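Local coordinates for chromosome-partitioning protein Spo0J (Thermus thermophilus HB27, PDB 1VZ0) that binds the centromere-like DNA site parS, stimulates the ATPase Soj and probably takes part in chromosome partitioning, at residues Q61-R66 with R79-A84; E111-E116 with R125-L130; L135-V140 with T150-L155; L165-L168 with E172-A175. All coordinates share one frame; numbering follows the deposited sequence.

Contact 1: residues Q61-R66 with R79-A84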
loop_
_atom_site.group_PDB
_atom_site.type_symbol
_atom_site.label_atom_id
_atom_site.label_comp_id
_atom_site.label_asym_id
_atom_site.label_seq_id
_atom_site.Cartn_x
_atom_site.Cartn_y
_atom_site.Cartn_z
ATOM N N GLN C 61 0.878 -16.930 13.942
ATOM C CA GLN C 61 1.665 -16.297 14.985
ATOM C C GLN C 61 0.766 -15.527 15.933
ATOM O O GLN C 61 -0.339 -15.128 15.575
ATOM C CB GLN C 61 2.718 -15.372 14.376
ATOM C CG GLN C 61 3.881 -16.128 13.749
ATOM C CD GLN C 61 4.487 -17.165 14.694
ATOM O OE1 GLN C 61 3.854 -18.175 15.022
ATOM N NE2 GLN C 61 5.715 -16.917 15.140
ATOM N N PRO C 62 1.236 -15.307 17.165
ATOM C CA PRO C 62 0.495 -14.591 18.204
ATOM C C PRO C 62 -0.021 -13.218 17.806
ATOM O O PRO C 62 0.590 -12.524 16.999
ATOM C CB PRO C 62 1.510 -14.487 19.337
ATOM C CG PRO C 62 2.378 -15.674 19.135
ATOM C CD PRO C 62 2.576 -15.678 17.648
ATOM N N LEU C 63 -1.165 -12.848 18.368
ATOM C CA LEU C 63 -1.738 -11.531 18.150
ATOM C C LEU C 63 -1.105 -10.727 19.276
ATOM O O LEU C 63 -0.594 -11.304 20.231
ATOM C CB LEU C 63 -3.251 -11.538 18.351
ATOM C CG LEU C 63 -4.132 -12.314 17.377
ATOM C CD1 LEU C 63 -5.590 -12.195 17.810
ATOM C CD2 LEU C 63 -3.941 -11.766 15.972
ATOM N N LEU C 64 -1.120 -9.409 19.177
ATOM C CA LEU C 64 -0.555 -8.600 20.240
ATOM C C LEU C 64 -1.718 -7.798 20.797
ATOM O O LEU C 64 -2.391 -7.075 20.062
ATOM C CB LEU C 64 0.532 -7.672 19.695
ATOM C CG LEU C 64 1.534 -7.127 20.721
ATOM C CD1 LEU C 64 2.525 -6.215 20.023
ATOM C CD2 LEU C 64 0.813 -6.367 21.821
ATOM N N VAL C 65 -1.960 -7.934 22.096
ATOM C CA VAL C 65 -3.068 -7.232 22.725
ATOM C C VAL C 65 -2.688 -6.523 24.018
ATOM O O VAL C 65 -1.591 -6.709 24.553
ATOM C CB VAL C 65 -4.211 -8.211 23.040
ATOM C CG1 VAL C 65 -4.600 -8.966 21.782
ATOM C CG2 VAL C 65 -3.776 -9.195 24.121
ATOM N N ARG C 66 -3.602 -5.693 24.503
ATOM C CA ARG C 66 -3.402 -4.988 25.759
ATOM C C ARG C 66 -4.694 -5.115 26.556
ATOM O O ARG C 66 -5.778 -5.268 25.982
ATOM C CB ARG C 66 -3.071 -3.509 25.530
ATOM C CG ARG C 66 -4.226 -2.649 25.037
ATOM C CD ARG C 66 -3.839 -1.174 25.108
ATOM N NE ARG C 66 -4.935 -0.288 24.738
ATOM C CZ ARG C 66 -4.992 0.999 25.067
ATOM N NH1 ARG C 66 -6.029 1.735 24.689
ATOM N NH2 ARG C 66 -4.014 1.549 25.786
ATOM N N ARG C 79 -5.083 -8.151 10.405
ATOM C CA ARG C 79 -5.511 -9.176 9.449
ATOM C C ARG C 79 -5.560 -10.559 10.075
ATOM O O ARG C 79 -6.465 -11.353 9.803
ATOM C CB ARG C 79 -4.607 -9.178 8.213
ATOM C CG ARG C 79 -5.123 -8.220 7.140
ATOM C CD ARG C 79 -4.206 -8.107 5.930
ATOM N NE ARG C 79 -4.137 -9.320 5.114
ATOM C CZ ARG C 79 -5.017 -9.670 4.177
ATOM N NH1 ARG C 79 -4.833 -10.798 3.505
ATOM N NH2 ARG C 79 -6.070 -8.907 3.902
ATOM N N ARG C 80 -4.578 -10.841 10.919
ATOM C CA ARG C 80 -4.519 -12.113 11.610
ATOM C C ARG C 80 -5.813 -12.206 12.430
ATOM O O ARG C 80 -6.519 -13.217 12.411
ATOM C CB ARG C 80 -3.295 -12.130 12.535
ATOM C CG ARG C 80 -2.468 -13.398 12.461
ATOM C CD ARG C 80 -1.218 -13.245 11.614
ATOM N NE ARG C 80 -0.151 -12.537 12.317
ATOM C CZ ARG C 80 1.111 -12.468 11.895
ATOM N NH1 ARG C 80 1.483 -13.064 10.767
ATOM N NH2 ARG C 80 2.008 -11.796 12.604
ATOM N N TYR C 81 -6.127 -11.115 13.121
ATOM C CA TYR C 81 -7.305 -11.020 13.980
ATOM C C TYR C 81 -8.612 -11.223 13.219
ATOM O O TYR C 81 -9.463 -12.015 13.629
ATOM C CB TYR C 81 -7.301 -9.654 14.677
ATOM C CG TYR C 81 -8.573 -9.277 15.407
ATOM C CD1 TYR C 81 -8.906 -9.860 16.631
ATOM C CD2 TYR C 81 -9.431 -8.308 14.887
ATOM C CE1 TYR C 81 -10.058 -9.484 17.318
ATOM C CE2 TYR C 81 -10.582 -7.927 15.563
ATOM C CZ TYR C 81 -10.890 -8.515 16.781
ATOM O OH TYR C 81 -12.012 -8.121 17.476
ATOM N N ARG C 82 -8.767 -10.515 12.107
ATOM C CA ARG C 82 -9.984 -10.625 11.318
ATOM C C ARG C 82 -10.134 -11.959 10.609
ATOM O O ARG C 82 -11.249 -12.415 10.367
ATOM C CB ARG C 82 -10.060 -9.463 10.327
ATOM C CG ARG C 82 -10.081 -8.139 11.053
ATOM C CD ARG C 82 -10.566 -6.990 10.213
ATOM N NE ARG C 82 -10.644 -5.788 11.039
ATOM C CZ ARG C 82 -11.528 -5.592 12.017
ATOM N NH1 ARG C 82 -11.500 -4.465 12.714
ATOM N NH2 ARG C 82 -12.453 -6.502 12.288
ATOM N N ALA C 83 -9.014 -12.593 10.280
ATOM C CA ALA C 83 -9.073 -13.888 9.622
ATOM C C ALA C 83 -9.513 -14.928 10.651
ATOM O O ALA C 83 -10.218 -15.879 10.322
ATOM C CB ALA C 83 -7.711 -14.255 9.043
ATOM N N ALA C 84 -9.100 -14.737 11.899
ATOM C CA ALA C 84 -9.463 -15.658 12.968
ATOM C C ALA C 84 -10.968 -15.603 13.181
ATOM O O ALA C 84 -11.604 -16.621 13.469
ATOM C CB ALA C 84 -8.737 -15.288 14.245
#
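L63 lays one methyl against the start of the R80 side chain, with CD2 3.5 Å from R80 CB. The same methyl lies 3.7 Å from Y81 N and 4.2 Å from Y81 CB, so a single branch of the leucine covers the helix backbone where these two residues meet. Its other methyl, CD1, faces the edge of the Y81 ring. L63 and R80 run past each other in opposite directions. The arginine is far from straight: its first torsion lies away from any staggered position (chi1 -134°), and bends at chi2 (101°) and chi3 bring the guanidinium round to Q61. There Q61 CB sits 4.0 Å above the guanidinium plane, offset toward its rim, while R80 NH2 forms a salt bridge with E172 of the second subunit. R80 NE is buried without a polar partner. Y81 takes another course, CG lying anti to the backbone N (chi1 169°), which carries the ring past L63 and allows the hydroxyl to hydrogen-bond to I31 O of the second subunit. The contact joins helix 78-86 to strand 63-68, the central strand of a three-stranded mixed sheet. This is the helix-on-sheet layer of the ParB N-terminal domain, and the helix carries the arginine-rich ERRYR sequence that in related ParB proteins belongs to the nucleotide-binding site.

Contact 2: residues E111-E116 with R125-L130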
loop_
_atom_site.group_PDB
_atom_site.type_symbol
_atom_site.label_atom_id
_atom_site.label_comp_id
_atom_site.label_asym_id
_atom_site.label_seq_id
_atom_site.Cartn_x
_atom_site.Cartn_y
_atom_site.Cartn_z
ATOM N N GLU C 111 4.561 -0.722 13.255
ATOM C CA GLU C 111 4.305 -1.954 12.507
ATOM C C GLU C 111 3.908 -1.603 11.078
ATOM O O GLU C 111 4.188 -2.333 10.129
ATOM C CB GLU C 111 3.206 -2.804 13.159
ATOM C CG GLU C 111 1.799 -2.266 13.027
ATOM C CD GLU C 111 0.725 -3.330 13.273
ATOM O OE1 GLU C 111 -0.413 -2.948 13.616
ATOM O OE2 GLU C 111 1.004 -4.538 13.112
ATOM N N ASN C 112 3.256 -0.462 10.934
ATOM C CA ASN C 112 2.841 -0.006 9.627
ATOM C C ASN C 112 4.077 0.355 8.793
ATOM O O ASN C 112 4.170 0.008 7.612
ATOM C CB ASN C 112 1.942 1.204 9.798
ATOM C CG ASN C 112 0.959 1.352 8.679
ATOM O OD1 ASN C 112 1.307 1.787 7.583
ATOM N ND2 ASN C 112 -0.288 0.978 8.942
ATOM N N LEU C 113 5.033 1.036 9.419
ATOM C CA LEU C 113 6.256 1.447 8.740
ATOM C C LEU C 113 7.163 0.284 8.335
ATOM O O LEU C 113 8.124 0.474 7.600
ATOM C CB LEU C 113 7.034 2.427 9.623
ATOM C CG LEU C 113 6.429 3.832 9.717
ATOM C CD1 LEU C 113 6.971 4.576 10.928
ATOM C CD2 LEU C 113 6.730 4.589 8.429
ATOM N N GLN C 114 6.852 -0.919 8.799
ATOM C CA GLN C 114 7.661 -2.086 8.481
ATOM C C GLN C 114 7.133 -2.875 7.284
ATOM O O GLN C 114 7.870 -3.651 6.663
ATOM C CB GLN C 114 7.733 -3.018 9.691
ATOM C CG GLN C 114 8.482 -2.447 10.885
ATOM C CD GLN C 114 8.631 -3.461 12.007
ATOM O OE1 GLN C 114 9.063 -4.593 11.780
ATOM N NE2 GLN C 114 8.276 -3.059 13.225
ATOM N N ARG C 115 5.856 -2.680 6.975
ATOM C CA ARG C 115 5.210 -3.382 5.870
ATOM C C ARG C 115 5.862 -3.144 4.515
ATOM O O ARG C 115 6.434 -2.089 4.262
ATOM C CB ARG C 115 3.736 -2.986 5.787
ATOM C CG ARG C 115 2.950 -3.239 7.051
ATOM C CD ARG C 115 1.519 -2.784 6.884
ATOM N NE ARG C 115 0.906 -3.437 5.732
ATOM C CZ ARG C 115 0.500 -4.706 5.701
ATOM N NH1 ARG C 115 -0.035 -5.200 4.593
ATOM N NH2 ARG C 115 0.601 -5.477 6.775
ATOM N N GLU C 116 5.771 -4.148 3.650
ATOM C CA GLU C 116 6.315 -4.078 2.300
ATOM C C GLU C 116 5.396 -3.182 1.471
ATOM O O GLU C 116 5.644 -2.907 0.299
ATOM C CB GLU C 116 6.360 -5.481 1.695
ATOM C CG GLU C 116 7.553 -6.301 2.117
ATOM C CD GLU C 116 8.804 -5.912 1.356
ATOM O OE1 GLU C 116 9.265 -4.758 1.505
ATOM O OE2 GLU C 116 9.320 -6.758 0.599
ATOM N N ARG C 125 4.913 10.334 6.343
ATOM C CA ARG C 125 3.824 10.696 7.251
ATOM C C ARG C 125 3.952 9.949 8.576
ATOM O O ARG C 125 3.626 10.490 9.641
ATOM C CB ARG C 125 2.454 10.401 6.620
ATOM C CG ARG C 125 2.139 11.216 5.376
ATOM C CD ARG C 125 0.741 10.900 4.847
ATOM N NE ARG C 125 0.520 11.501 3.537
ATOM C CZ ARG C 125 0.396 12.806 3.317
ATOM N NH1 ARG C 125 0.208 13.250 2.081
ATOM N NH2 ARG C 125 0.443 13.667 4.325
ATOM N N GLY C 126 4.417 8.705 8.497
ATOM C CA GLY C 126 4.600 7.900 9.689
ATOM C C GLY C 126 5.667 8.500 10.585
ATOM O O GLY C 126 5.453 8.681 11.783
ATOM N N TYR C 127 6.819 8.822 10.006
ATOM C CA TYR C 127 7.910 9.410 10.779
ATOM C C TYR C 127 7.432 10.701 11.427
ATOM O O TYR C 127 7.680 10.943 12.607
ATOM C CB TYR C 127 9.109 9.714 9.881
ATOM C CG TYR C 127 9.759 8.493 9.273
ATOM C CD1 TYR C 127 10.677 8.626 8.233
ATOM C CD2 TYR C 127 9.455 7.207 9.727
ATOM C CE1 TYR C 127 11.273 7.516 7.652
ATOM C CE2 TYR C 127 10.045 6.084 9.157
ATOM C CZ TYR C 127 10.950 6.246 8.117
ATOM O OH TYR C 127 11.499 5.143 7.511
ATOM N N GLN C 128 6.735 11.528 10.658
ATOM C CA GLN C 128 6.236 12.788 11.187
ATOM C C GLN C 128 5.288 12.586 12.368
ATOM O O GLN C 128 5.303 13.363 13.324
ATOM C CB GLN C 128 5.524 13.590 10.103
ATOM C CG GLN C 128 5.093 14.951 10.594
ATOM C CD GLN C 128 4.282 15.709 9.576
ATOM O OE1 GLN C 128 3.193 15.276 9.183
ATOM N NE2 GLN C 128 4.803 16.852 9.139
ATOM N N ALA C 129 4.458 11.553 12.298
ATOM C CA ALA C 129 3.524 11.274 13.376
ATOM C C ALA C 129 4.300 10.879 14.635
ATOM O O ALA C 129 3.938 11.273 15.743
ATOM C CB ALA C 129 2.563 10.156 12.970
ATOM N N LEU C 130 5.365 10.100 14.464
ATOM C CA LEU C 130 6.167 9.673 15.602
ATOM C C LEU C 130 6.849 10.877 16.253
ATOM O O LEU C 130 6.972 10.939 17.476
ATOM C CB LEU C 130 7.202 8.633 15.163
ATOM C CG LEU C 130 6.637 7.239 14.862
ATOM C CD1 LEU C 130 7.702 6.337 14.248
ATOM C CD2 LEU C 130 6.102 6.638 16.154
#
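L113 turns both its methyls to Y127, and with CD1 also meets L130. Its CD2 reaches 3.7 Å from Y127 CE2, while its CD1 lies 3.8 Å from Y127 CD2, so both methyls approach the CD2-CE2 bond of the ring obliquely. Toward L130 the geometry differs: the two leucines meet tip to tip, L113 CD1 being 3.8 Å from L130 CD1. Beside them G126 presents bare backbone, and L113 CD2 comes within 4.1 Å of G126 CA. The helices accordingly approach closely here, with 6.7 Å between the CA atoms of L113 and G126. The contact ties helix 101-114, in the ParB N-terminal domain, to helix 120-132, which leads into the helix-turn-helix. With CG beside its backbone N (chi1 -73°) and a nearly straight chi2 (161°), L113 sends its methyls across to this facing helix. Beyond this first shell, V140 packs on both Y127 and L130, V144 covers L113, and V151, A154 and L155 of helix 148-156 lie against the tyrosine. The Y127 hydroxyl is weakly hydrogen-bonded to E123, one turn earlier in its own helix, and L109 and E106 of helix 101-114 touch L130.

Contact 3: residues L135-V140 with T150-L155; sequences LTQEEV and TVANAL
Q137 and V140, one turn apart, face V151 across the two helices of the helix-turn-helix motif, inferred to span residues 137-156. In such motifs the second helix, here 148-156, is usually the one that reads the DNA. The firm part of the contact is small and apolar. V140 CG1 stands 4.2 Å from V151 CG1, and the same V151 methyl lies 4.3 Å from Q137 CB, so one branch of V151 receives both residues of the first helix. In each valine CG1 is anti to the backbone N (chi1 170° for V140 and 174° for V151), which turns the two methyls toward each other. Helix 120-132 closes the inner side, with L131 against L155.

Toward the outside the packing thins into a partly exposed margin. Q137 stretches its chain out beyond CG and lies across the second helix, passing L155 at a slant. Its carbon CD is 4.2 Å from A152 CB, and its terminal amide also approaches the CD1 methyl of L155; no hydrogen bond links the two segments. Farther along the margin the side chain of E138 makes a long, weak ion pair with R148.

At the start of the first helix T136 occupies the N-cap position but its side chain makes no capping bond. The reverse half of a capping box is present: T136 N donates to E139 OE1 at 3.0 Å, with an N-H...O angle of 147°, from above the carboxylate plane.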
loop_
_atom_site.group_PDB
_atom_site.type_symbol
_atom_site.label_atom_id
_atom_site.label_comp_id
_atom_site.label_asym_id
_atom_site.label_seq_id
_atom_site.Cartn_x
_atom_site.Cartn_y
_atom_site.Cartn_z
ATOM N N LEU C 135 8.961 11.721 19.844
ATOM C CA LEU C 135 10.192 11.021 19.499
ATOM C C LEU C 135 11.144 11.859 18.669
ATOM O O LEU C 135 10.763 12.872 18.077
ATOM C CB LEU C 135 9.907 9.727 18.742
ATOM C CG LEU C 135 9.433 8.527 19.555
ATOM C CD1 LEU C 135 8.015 8.765 20.042
ATOM C CD2 LEU C 135 9.496 7.277 18.692
ATOM N N THR C 136 12.393 11.408 18.638
ATOM C CA THR C 136 13.447 12.064 17.889
ATOM C C THR C 136 13.699 11.206 16.666
ATOM O O THR C 136 13.344 10.022 16.643
ATOM C CB THR C 136 14.756 12.123 18.691
ATOM O OG1 THR C 136 14.465 12.424 20.059
ATOM C CG2 THR C 136 15.676 13.204 18.126
ATOM N N GLN C 137 14.317 11.800 15.652
ATOM C CA GLN C 137 14.625 11.075 14.431
ATOM C C GLN C 137 15.462 9.851 14.786
ATOM O O GLN C 137 15.336 8.796 14.166
ATOM C CB GLN C 137 15.386 11.982 13.457
ATOM C CG GLN C 137 14.633 13.260 13.098
ATOM C CD GLN C 137 15.239 13.983 11.915
ATOM O OE1 GLN C 137 14.796 15.072 11.541
ATOM N NE2 GLN C 137 16.256 13.380 11.311
ATOM N N GLU C 138 16.303 10.003 15.805
ATOM C CA GLU C 138 17.171 8.929 16.268
ATOM C C GLU C 138 16.358 7.733 16.750
ATOM O O GLU C 138 16.555 6.610 16.281
ATOM C CB GLU C 138 18.076 9.430 17.402
ATOM C CG GLU C 138 19.061 10.542 17.011
ATOM C CD GLU C 138 18.406 11.914 16.861
ATOM O OE1 GLU C 138 17.565 12.092 15.956
ATOM O OE2 GLU C 138 18.736 12.821 17.655
ATOM N N GLU C 139 15.445 7.976 17.685
ATOM C CA GLU C 139 14.598 6.920 18.239
ATOM C C GLU C 139 13.702 6.356 17.144
ATOM O O GLU C 139 13.456 5.149 17.083
ATOM C CB GLU C 139 13.730 7.481 19.364
ATOM C CG GLU C 139 14.449 8.489 20.236
ATOM C CD GLU C 139 13.552 9.078 21.299
ATOM O OE1 GLU C 139 12.440 9.534 20.954
ATOM O OE2 GLU C 139 13.961 9.094 22.480
ATOM N N VAL C 140 13.203 7.251 16.294
ATOM C CA VAL C 140 12.350 6.873 15.175
ATOM C C VAL C 140 13.152 5.932 14.283
ATOM O O VAL C 140 12.705 4.831 13.955
ATOM C CB VAL C 140 11.940 8.116 14.353
ATOM C CG1 VAL C 140 11.251 7.692 13.063
ATOM C CG2 VAL C 140 11.028 9.005 15.177
ATOM N N THR C 150 18.025 8.973 6.577
ATOM C CA THR C 150 16.931 8.408 5.799
ATOM C C THR C 150 15.601 8.995 6.270
ATOM O O THR C 150 14.721 9.290 5.462
ATOM C CB THR C 150 16.869 6.877 5.935
ATOM O OG1 THR C 150 18.032 6.296 5.337
ATOM C CG2 THR C 150 15.633 6.325 5.240
ATOM N N VAL C 151 15.467 9.165 7.580
ATOM C CA VAL C 151 14.254 9.727 8.163
ATOM C C VAL C 151 14.103 11.202 7.814
ATOM O O VAL C 151 13.015 11.650 7.444
ATOM C CB VAL C 151 14.262 9.582 9.698
ATOM C CG1 VAL C 151 13.058 10.294 10.305
ATOM C CG2 VAL C 151 14.249 8.118 10.064
ATOM N N ALA C 152 15.193 11.953 7.933
ATOM C CA ALA C 152 15.169 13.382 7.632
ATOM C C ALA C 152 14.808 13.610 6.168
ATOM O O ALA C 152 14.022 14.502 5.840
ATOM C CB ALA C 152 16.529 14.014 7.946
ATOM N N ASN C 153 15.386 12.800 5.289
ATOM C CA ASN C 153 15.115 12.912 3.863
ATOM C C ASN C 153 13.672 12.589 3.512
ATOM O O ASN C 153 13.097 13.211 2.621
ATOM C CB ASN C 153 16.049 12.007 3.067
ATOM C CG ASN C 153 17.330 12.710 2.676
ATOM O OD1 ASN C 153 18.074 13.199 3.531
ATOM N ND2 ASN C 153 17.590 12.775 1.373
ATOM N N ALA C 154 13.089 11.611 4.199
ATOM C CA ALA C 154 11.700 11.256 3.938
ATOM C C ALA C 154 10.788 12.404 4.375
ATOM O O ALA C 154 9.873 12.774 3.648
ATOM C CB ALA C 154 11.325 9.983 4.669
ATOM N N LEU C 155 11.046 12.972 5.553
ATOM C CA LEU C 155 10.243 14.085 6.061
ATOM C C LEU C 155 10.196 15.275 5.101
ATOM O O LEU C 155 9.178 15.966 5.009
ATOM C CB LEU C 155 10.784 14.559 7.415
ATOM C CG LEU C 155 10.615 13.577 8.580
ATOM C CD1 LEU C 155 11.407 14.060 9.784
ATOM C CD2 LEU C 155 9.139 13.432 8.915
#

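Contact 4: residues L165-L168 with E172-A175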
loop_
_atom_site.group_PDB
_atom_site.type_symbol
_atom_site.label_atom_id
_atom_site.label_comp_id
_atom_site.label_asym_id
_atom_site.label_seq_id
_atom_site.Cartn_x
_atom_site.Cartn_y
_atom_site.Cartn_z
ATOM N N LEU C 165 2.892 14.827 -4.396
ATOM C CA LEU C 165 2.924 13.620 -3.576
ATOM C C LEU C 165 2.039 12.518 -4.180
ATOM O O LEU C 165 2.365 11.336 -4.080
ATOM C CB LEU C 165 2.487 13.923 -2.135
ATOM C CG LEU C 165 3.388 14.835 -1.289
ATOM C CD1 LEU C 165 2.764 15.034 0.085
ATOM C CD2 LEU C 165 4.777 14.235 -1.137
ATOM N N GLU C 166 0.929 12.907 -4.810
ATOM C CA GLU C 166 0.027 11.945 -5.449
ATOM C C GLU C 166 0.704 11.287 -6.645
ATOM O O GLU C 166 0.567 10.077 -6.866
ATOM C CB GLU C 166 -1.260 12.632 -5.928
ATOM C CG GLU C 166 -2.302 12.763 -4.857
ATOM C CD GLU C 166 -2.788 11.409 -4.371
ATOM O OE1 GLU C 166 -2.929 11.233 -3.147
ATOM O OE2 GLU C 166 -3.037 10.528 -5.213
ATOM N N ALA C 167 1.425 12.092 -7.415
ATOM C CA ALA C 167 2.117 11.600 -8.594
ATOM C C ALA C 167 3.185 10.593 -8.171
ATOM O O ALA C 167 3.492 9.639 -8.897
ATOM C CB ALA C 167 2.741 12.757 -9.340
ATOM N N LEU C 168 3.734 10.808 -6.981
ATOM C CA LEU C 168 4.760 9.930 -6.452
ATOM C C LEU C 168 4.111 8.604 -6.075
ATOM O O LEU C 168 4.612 7.536 -6.409
ATOM C CB LEU C 168 5.407 10.550 -5.214
ATOM C CG LEU C 168 6.882 10.206 -4.990
ATOM C CD1 LEU C 168 7.286 10.661 -3.606
ATOM C CD2 LEU C 168 7.128 8.718 -5.146
ATOM N N GLU C 172 4.062 7.817 -11.050
ATOM C CA GLU C 172 4.262 8.611 -12.259
ATOM C C GLU C 172 5.617 9.326 -12.213
ATOM O O GLU C 172 6.161 9.676 -13.251
ATOM C CB GLU C 172 3.129 9.623 -12.428
ATOM C CG GLU C 172 1.801 8.986 -12.796
ATOM C CD GLU C 172 0.651 9.980 -12.832
ATOM O OE1 GLU C 172 -0.494 9.551 -13.091
ATOM O OE2 GLU C 172 0.890 11.186 -12.603
ATOM N N ILE C 173 6.145 9.563 -11.009
ATOM C CA ILE C 173 7.474 10.176 -10.842
ATOM C C ILE C 173 8.207 9.402 -9.745
ATOM O O ILE C 173 7.592 8.633 -8.999
ATOM C CB ILE C 173 7.430 11.678 -10.442
ATOM C CG1 ILE C 173 6.800 11.847 -9.064
ATOM C CG2 ILE C 173 6.669 12.489 -11.493
ATOM C CD1 ILE C 173 6.732 13.322 -8.595
ATOM N N THR C 174 9.513 9.600 -9.635
ATOM C CA THR C 174 10.292 8.882 -8.636
ATOM C C THR C 174 10.642 9.757 -7.443
ATOM O O THR C 174 10.398 10.960 -7.443
ATOM C CB THR C 174 11.631 8.369 -9.229
ATOM O OG1 THR C 174 12.489 9.489 -9.500
ATOM C CG2 THR C 174 11.393 7.600 -10.534
ATOM N N ALA C 175 11.241 9.139 -6.432
ATOM C CA ALA C 175 11.656 9.866 -5.243
ATOM C C ALA C 175 12.673 10.915 -5.687
ATOM O O ALA C 175 12.775 11.999 -5.102
ATOM C CB ALA C 175 12.288 8.912 -4.247
#
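A167 and I173 meet methyl to methyl, A167 CB lying 4.1 Å from I173 CD1. The isoleucine runs alongside the end of helix 162-169: its CG1 is 3.8 Å from L168 CA and 4.3 Å from L168 CB. This course follows from its first torsion, which places CG1 between the backbone N and the carbonyl carbon (chi1 65°), a crowded position, and the straight chi2 then carries CD1 on to A167. E172 approaches the same alanine with an extended chain, its OE2 4.1 Å from A167 CB. Its carboxylate has its main partner nearby, a salt bridge from OE1 to R170 NE. L168 points its CD2 the other way along the loop, to 3.9 Å from I173 O. Between these side chains the backbone closes the turn. A167 O accepts a bond from E172 N at 2.9 Å, the donor lying nearly along the C=O axis, and a weak one from I173 N, so one carbonyl at the helix end holds two successive amides of the loop. The loop then starts the next helix, 175-183, with T174 as N-cap, its OG1 bonded to H177 N. Around this helix-loop-helix corner of the ParB HTH domain, L165 packs on V121 and R125 of helix 120-132, L168 on P120 and V121, I173 on I196 and L197 of helix 189-199, and E172 on L197.

Contacts 2 and 3 form one continuous body, their centres 11 Å apart: Y127 CD1 lies 3.6 Å from V151 CG1, and L130 O probably accepts a hydrogen bond from L135 N at 3.2 Å. Contact 4 adjoins contact 2 more slightly, where R125 NH1 is 3.7 Å from L165 CD1. Contact 1 touches none of the others; its nearest atoms come within about 5 Å of contact 2, and its centre is 33 Å from that of contact 4 in the same chain. The dimer brings their counterparts together, since R79, like its neighbour R80, forms a salt bridge across the interface, here with E166 of the second subunit. A bound cobalt ion lies about 4 Å from the side chain of A175 in contact 4.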